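Penicillin-binding protein (Bacillus halodurans, PDB 3TG9) probably binds beta-lactams and acts on cell-wall peptides, as a serine penicillin-binding protein of the beta-lactamase superfamily. Local coordinates at residues A37-F51 with A199-W213. Residues are numbered along the deposited sequence; the frame is centred on the assembly and turned at random.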
loop_
_atom_site.group_PDB
_atom_site.type_symbol
_atom_site.label_atom_id
_atom_site.label_comp_id
_atom_site.label_asym_id
_atom_site.label_seq_id
_atom_site.Cartn_x
_atom_site.Cartn_y
_atom_site.Cartn_z
ATOM N N ALA B 37 11.425 -7.779 9.066
ATOM C CA ALA B 37 10.576 -6.598 8.988
ATOM C C ALA B 37 10.150 -6.355 7.536
ATOM O O ALA B 37 8.989 -6.046 7.259
ATOM C CB ALA B 37 11.310 -5.386 9.534
ATOM N N ASN B 38 11.094 -6.505 6.611
ATOM C CA ASN B 38 10.794 -6.432 5.180
ATOM C C ASN B 38 11.402 -7.639 4.490
ATOM O O ASN B 38 12.617 -7.726 4.343
ATOM C CB ASN B 38 11.349 -5.128 4.576
ATOM C CG ASN B 38 10.856 -4.871 3.148
ATOM O OD1 ASN B 38 10.874 -5.758 2.294
ATOM N ND2 ASN B 38 10.412 -3.648 2.894
ATOM N N ARG B 39 10.565 -8.584 4.087
ATOM C CA ARG B 39 11.058 -9.792 3.440
ATOM C C ARG B 39 11.796 -9.475 2.129
ATOM O O ARG B 39 12.986 -9.776 1.984
ATOM C CB ARG B 39 9.904 -10.760 3.189
ATOM C CG ARG B 39 9.137 -11.128 4.450
ATOM C CD ARG B 39 8.124 -12.226 4.195
ATOM N NE ARG B 39 7.292 -12.465 5.374
ATOM C CZ ARG B 39 6.418 -13.461 5.482
ATOM N NH1 ARG B 39 6.274 -14.322 4.495
ATOM N NH2 ARG B 39 5.697 -13.598 6.583
ATOM N N ALA B 40 11.094 -8.860 1.184
ATOM C CA ALA B 40 11.703 -8.477 -0.088
ATOM C C ALA B 40 13.098 -7.868 0.097
ATOM O O ALA B 40 14.080 -8.392 -0.420
ATOM C CB ALA B 40 10.789 -7.517 -0.852
ATOM N N GLU B 41 13.180 -6.770 0.839
ATOM C CA GLU B 41 14.440 -6.061 1.045
ATOM C C GLU B 41 15.348 -6.711 2.079
ATOM O O GLU B 41 16.401 -6.166 2.415
ATOM C CB GLU B 41 14.169 -4.613 1.453
ATOM C CG GLU B 41 13.297 -3.871 0.467
ATOM C CD GLU B 41 13.999 -3.660 -0.863
ATOM O OE1 GLU B 41 15.220 -3.395 -0.832
ATOM O OE2 GLU B 41 13.334 -3.758 -1.929
ATOM N N ARG B 42 14.937 -7.860 2.600
ATOM C CA ARG B 42 15.765 -8.595 3.546
ATOM C C ARG B 42 16.204 -7.719 4.717
ATOM O O ARG B 42 17.339 -7.815 5.189
ATOM C CB ARG B 42 16.997 -9.156 2.835
ATOM C CG ARG B 42 16.668 -10.051 1.660
ATOM C CD ARG B 42 15.945 -11.293 2.128
ATOM N NE ARG B 42 16.811 -12.132 2.952
ATOM C CZ ARG B 42 17.445 -13.211 2.503
ATOM N NH1 ARG B 42 17.303 -13.584 1.234
ATOM N NH2 ARG B 42 18.217 -13.916 3.319
ATOM N N ILE B 43 15.317 -6.839 5.168
ATOM C CA ILE B 43 15.592 -6.073 6.372
ATOM C C ILE B 43 15.081 -6.870 7.566
ATOM O O ILE B 43 13.875 -7.055 7.725
ATOM C CB ILE B 43 14.936 -4.686 6.347
ATOM C CG1 ILE B 43 15.386 -3.908 5.104
ATOM C CG2 ILE B 43 15.272 -3.923 7.633
ATOM C CD1 ILE B 43 14.827 -2.495 5.024
ATOM N N PRO B 44 16.003 -7.367 8.395
ATOM C CA PRO B 44 15.621 -8.214 9.530
ATOM C C PRO B 44 14.832 -7.415 10.547
ATOM O O PRO B 44 15.075 -6.213 10.702
ATOM C CB PRO B 44 16.973 -8.611 10.156
ATOM C CG PRO B 44 18.027 -8.236 9.119
ATOM C CD PRO B 44 17.448 -7.078 8.367
ATOM N N ASN B 45 13.904 -8.072 11.234
ATOM C CA ASN B 45 13.317 -7.487 12.426
ATOM C C ASN B 45 14.414 -7.276 13.450
ATOM O O ASN B 45 15.221 -8.181 13.690
ATOM C CB ASN B 45 12.258 -8.419 13.004
ATOM C CG ASN B 45 10.958 -8.346 12.250
ATOM O OD1 ASN B 45 10.437 -7.263 12.005
ATOM N ND2 ASN B 45 10.423 -9.500 11.875
ATOM N N GLU B 46 14.457 -6.088 14.045
ATOM C CA GLU B 46 15.411 -5.810 15.119
ATOM C C GLU B 46 14.703 -5.271 16.371
ATOM O O GLU B 46 13.480 -5.167 16.396
ATOM C CB GLU B 46 16.480 -4.826 14.649
ATOM C CG GLU B 46 15.953 -3.435 14.375
ATOM C CD GLU B 46 16.898 -2.354 14.863
ATOM O OE1 GLU B 46 17.648 -2.616 15.830
ATOM O OE2 GLU B 46 16.884 -1.239 14.288
ATOM N N HIS B 47 15.463 -4.918 17.406
ATOM C CA HIS B 47 14.857 -4.460 18.656
ATOM C C HIS B 47 14.090 -3.152 18.472
ATOM O O HIS B 47 13.102 -2.906 19.154
ATOM C CB HIS B 47 15.906 -4.303 19.776
ATOM C CG HIS B 47 16.598 -5.582 20.152
ATOM N ND1 HIS B 47 17.464 -5.673 21.220
ATOM C CD2 HIS B 47 16.543 -6.820 19.606
ATOM C CE1 HIS B 47 17.924 -6.910 21.308
ATOM N NE2 HIS B 47 17.378 -7.628 20.341
ATOM N N HIS B 48 14.526 -2.312 17.544
ATOM C CA HIS B 48 13.928 -0.984 17.424
ATOM C C HIS B 48 12.915 -0.882 16.288
ATOM O O HIS B 48 12.422 0.199 15.975
ATOM C CB HIS B 48 15.018 0.082 17.317
ATOM C CG HIS B 48 15.962 0.075 18.479
ATOM N ND1 HIS B 48 17.152 -0.621 18.466
ATOM C CD2 HIS B 48 15.872 0.645 19.705
ATOM C CE1 HIS B 48 17.765 -0.463 19.628
ATOM N NE2 HIS B 48 17.009 0.300 20.397
ATOM N N THR B 49 12.606 -2.024 15.688
ATOM C CA THR B 49 11.594 -2.113 14.645
ATOM C C THR B 49 10.221 -1.797 15.227
ATOM O O THR B 49 9.841 -2.357 16.260
ATOM C CB THR B 49 11.515 -3.539 14.085
ATOM O OG1 THR B 49 12.806 -3.962 13.630
ATOM C CG2 THR B 49 10.523 -3.612 12.944
ATOM N N ARG B 50 9.478 -0.911 14.567
ATOM C CA ARG B 50 8.099 -0.634 14.964
ATOM C C ARG B 50 7.113 -1.633 14.375
ATOM O O ARG B 50 7.195 -1.975 13.194
ATOM C CB ARG B 50 7.677 0.766 14.548
ATOM C CG ARG B 50 8.262 1.838 15.390
ATOM C CD ARG B 50 9.427 2.511 14.677
ATOM N NE ARG B 50 9.553 3.856 15.204
ATOM C CZ ARG B 50 9.867 4.916 14.485
ATOM N NH1 ARG B 50 10.126 4.786 13.190
ATOM N NH2 ARG B 50 9.941 6.102 15.082
ATOM N N PHE B 51 6.173 -2.077 15.207
ATOM C CA PHE B 51 5.160 -3.035 14.796
ATOM C C PHE B 51 3.763 -2.474 15.030
ATOM O O PHE B 51 3.521 -1.799 16.029
ATOM C CB PHE B 51 5.299 -4.335 15.585
ATOM C CG PHE B 51 6.566 -5.091 15.308
ATOM C CD1 PHE B 51 6.593 -6.089 14.348
ATOM C CD2 PHE B 51 7.723 -4.824 16.029
ATOM C CE1 PHE B 51 7.743 -6.802 14.104
ATOM C CE2 PHE B 51 8.877 -5.533 15.792
ATOM C CZ PHE B 51 8.889 -6.524 14.825
ATOM N N ALA B 199 11.106 5.021 8.779
ATOM C CA ALA B 199 12.133 3.989 8.843
ATOM C C ALA B 199 11.898 3.065 10.026
ATOM O O ALA B 199 11.202 3.423 10.976
ATOM C CB ALA B 199 13.511 4.631 8.955
ATOM N N LYS B 200 12.494 1.881 9.974
ATOM C CA LYS B 200 12.451 0.962 11.105
ATOM C C LYS B 200 11.013 0.642 11.502
ATOM O O LYS B 200 10.628 0.717 12.674
ATOM C CB LYS B 200 13.274 1.511 12.274
ATOM C CG LYS B 200 14.788 1.489 11.986
ATOM C CD LYS B 200 15.656 1.766 13.216
ATOM C CE LYS B 200 16.149 3.218 13.266
ATOM N NZ LYS B 200 15.137 4.173 13.815
ATOM N N THR B 201 10.235 0.278 10.489
ATOM C CA THR B 201 8.848 -0.112 10.646
ATOM C C THR B 201 8.641 -1.394 9.865
ATOM O O THR B 201 9.047 -1.499 8.718
ATOM C CB THR B 201 7.887 0.948 10.097
ATOM O OG1 THR B 201 8.227 2.230 10.641
ATOM C CG2 THR B 201 6.457 0.608 10.478
ATOM N N ALA B 202 8.025 -2.382 10.493
ATOM C CA ALA B 202 7.838 -3.659 9.835
ATOM C C ALA B 202 6.577 -3.620 8.974
ATOM O O ALA B 202 5.590 -2.968 9.339
ATOM C CB ALA B 202 7.760 -4.786 10.877
ATOM N N LEU B 203 6.633 -4.294 7.827
ATOM C CA LEU B 203 5.461 -4.518 6.993
ATOM C C LEU B 203 4.728 -5.739 7.538
ATOM O O LEU B 203 5.351 -6.638 8.117
ATOM C CB LEU B 203 5.850 -4.728 5.517
ATOM C CG LEU B 203 6.148 -3.463 4.690
ATOM C CD1 LEU B 203 7.217 -2.639 5.356
ATOM C CD2 LEU B 203 6.562 -3.784 3.256
ATOM N N GLY B 204 3.409 -5.764 7.358
ATOM C CA GLY B 204 2.589 -6.847 7.861
ATOM C C GLY B 204 2.316 -7.867 6.783
ATOM O O GLY B 204 1.784 -7.530 5.730
ATOM N N TYR B 205 2.701 -9.112 7.028
ATOM C CA TYR B 205 2.588 -10.132 5.998
ATOM C C TYR B 205 1.408 -11.073 6.222
ATOM O O TYR B 205 1.179 -11.580 7.338
ATOM C CB TYR B 205 3.911 -10.888 5.840
ATOM C CG TYR B 205 5.011 -9.986 5.320
ATOM C CD1 TYR B 205 5.224 -9.837 3.952
ATOM C CD2 TYR B 205 5.802 -9.251 6.192
ATOM C CE1 TYR B 205 6.216 -8.998 3.466
ATOM C CE2 TYR B 205 6.795 -8.403 5.716
ATOM C CZ TYR B 205 6.995 -8.281 4.347
ATOM O OH TYR B 205 7.974 -7.442 3.870
ATOM N N ILE B 206 0.658 -11.273 5.142
ATOM C CA ILE B 206 -0.491 -12.161 5.118
ATOM C C ILE B 206 -0.147 -13.385 4.289
ATOM O O ILE B 206 0.248 -13.262 3.126
ATOM C CB ILE B 206 -1.711 -11.496 4.444
ATOM C CG1 ILE B 206 -2.037 -10.141 5.078
ATOM C CG2 ILE B 206 -2.910 -12.426 4.495
ATOM C CD1 ILE B 206 -3.155 -9.383 4.354
ATOM N N ASP B 207 -0.307 -14.565 4.877
ATOM C CA ASP B 207 -0.055 -15.806 4.160
ATOM C C ASP B 207 -1.368 -16.407 3.699
ATOM O O ASP B 207 -2.319 -16.513 4.481
ATOM C CB ASP B 207 0.763 -16.758 5.028
ATOM C CG ASP B 207 2.207 -16.316 5.144
ATOM O OD1 ASP B 207 2.927 -16.356 4.122
ATOM O OD2 ASP B 207 2.629 -15.901 6.243
ATOM N N LEU B 208 -1.427 -16.776 2.425
ATOM C CA LEU B 208 -2.711 -17.033 1.786
ATOM C C LEU B 208 -2.994 -18.503 1.518
ATOM O O LEU B 208 -2.073 -19.313 1.386
ATOM C CB LEU B 208 -2.811 -16.238 0.488
ATOM C CG LEU B 208 -2.913 -14.731 0.704
ATOM C CD1 LEU B 208 -2.580 -13.964 -0.566
ATOM C CD2 LEU B 208 -4.304 -14.373 1.228
ATOM N N GLU B 209 -4.281 -18.828 1.430
ATOM C CA GLU B 209 -4.738 -20.179 1.109
ATOM C C GLU B 209 -4.074 -20.748 -0.154
ATOM O O GLU B 209 -4.059 -21.960 -0.358
ATOM C CB GLU B 209 -6.268 -20.194 0.945
ATOM C CG GLU B 209 -6.885 -21.590 0.790
ATOM C CD GLU B 209 -8.409 -21.584 0.848
ATOM O OE1 GLU B 209 -9.044 -21.186 -0.160
ATOM O OE2 GLU B 209 -8.968 -21.981 1.900
ATOM N N ASP B 210 -3.522 -19.880 -0.997
ATOM C CA ASP B 210 -2.911 -20.350 -2.237
ATOM C C ASP B 210 -1.391 -20.560 -2.159
ATOM O O ASP B 210 -0.762 -20.897 -3.162
ATOM C CB ASP B 210 -3.286 -19.431 -3.405
ATOM C CG ASP B 210 -2.721 -18.028 -3.255
ATOM O OD1 ASP B 210 -1.539 -17.895 -2.874
ATOM O OD2 ASP B 210 -3.454 -17.057 -3.540
ATOM N N GLY B 211 -0.799 -20.372 -0.981
ATOM C CA GLY B 211 0.629 -20.591 -0.821
ATOM C C GLY B 211 1.481 -19.334 -0.873
ATOM O O GLY B 211 2.611 -19.330 -0.375
ATOM N N SER B 212 0.947 -18.266 -1.466
ATOM C CA SER B 212 1.698 -17.016 -1.618
ATOM C C SER B 212 1.504 -16.053 -0.450
ATOM O O SER B 212 0.593 -16.230 0.368
ATOM C CB SER B 212 1.275 -16.311 -2.903
ATOM O OG SER B 212 -0.069 -15.857 -2.814
ATOM N N TRP B 213 2.358 -15.032 -0.378
ATOM C CA TRP B 213 2.132 -13.942 0.569
ATOM C C TRP B 213 1.779 -12.594 -0.057
ATOM O O TRP B 213 1.928 -12.382 -1.262
ATOM C CB TRP B 213 3.266 -13.799 1.592
ATOM C CG TRP B 213 4.651 -13.385 1.119
ATOM C CD1 TRP B 213 5.781 -14.155 1.157
ATOM C CD2 TRP B 213 5.071 -12.094 0.634
ATOM N NE1 TRP B 213 6.864 -13.440 0.697
ATOM C CE2 TRP B 213 6.457 -12.174 0.375
ATOM C CE3 TRP B 213 4.408 -10.888 0.379
ATOM C CZ2 TRP B 213 7.190 -11.095 -0.136
ATOM C CZ3 TRP B 213 5.138 -9.818 -0.124
ATOM C CH2 TRP B 213 6.513 -9.930 -0.381
HETATM O O HOH W 1 8.440 -7.222 1.351
#
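Arg50 and Thr201 form a single backbone bridge: Arg50 N donates to Lys200 O at 2.7 Å and Arg50 O accepts from Ala202 N at 2.9 Å. A third backbone bond, from Leu203 N to Ala37 O, ties the start of 37-51 to the same run. Between these bonds the CB of Ala202 packs against Thr49 CG2 at 3.6 Å, with Ala37 CB and Phe51 CE1 also touching it. The main side-chain contact is Arg39 on Tyr205. The Arg39 chain runs extended (chi2 -172°, chi3 -174°) across one face of the ring. Its CG sits 3.7 Å from the centroid of the Tyr205 ring, and the guanidinium lies flat near the CB end, with planes 24° apart. Trp213 turns a face to Arg39 CD, and Arg39 CZ makes a cation-pi contact over its five-membered ring. Asp207 OD2 adds a long salt bridge to Arg39 NH2 at 3.9 Å. At the far end of the ring, Tyr205 OH accepts from Arg39 N at 2.8 Å and bonds a water. That water also joins Asn38 OD1 and Ala40 N, so the phenol is fixed to the turn 39-42. Arg50 NH1 makes a weak bond to Ala199 O, while its NE donates to Glu188 O. Ala40 and Ala199 also pack on the second subunit. The arrangement joins a bulged beta hairpin, turning at 39-42, to the two-stranded hairpin of 205-207 and 213-215, beside the antiparallel sheet of a beta-lactamase-like fold.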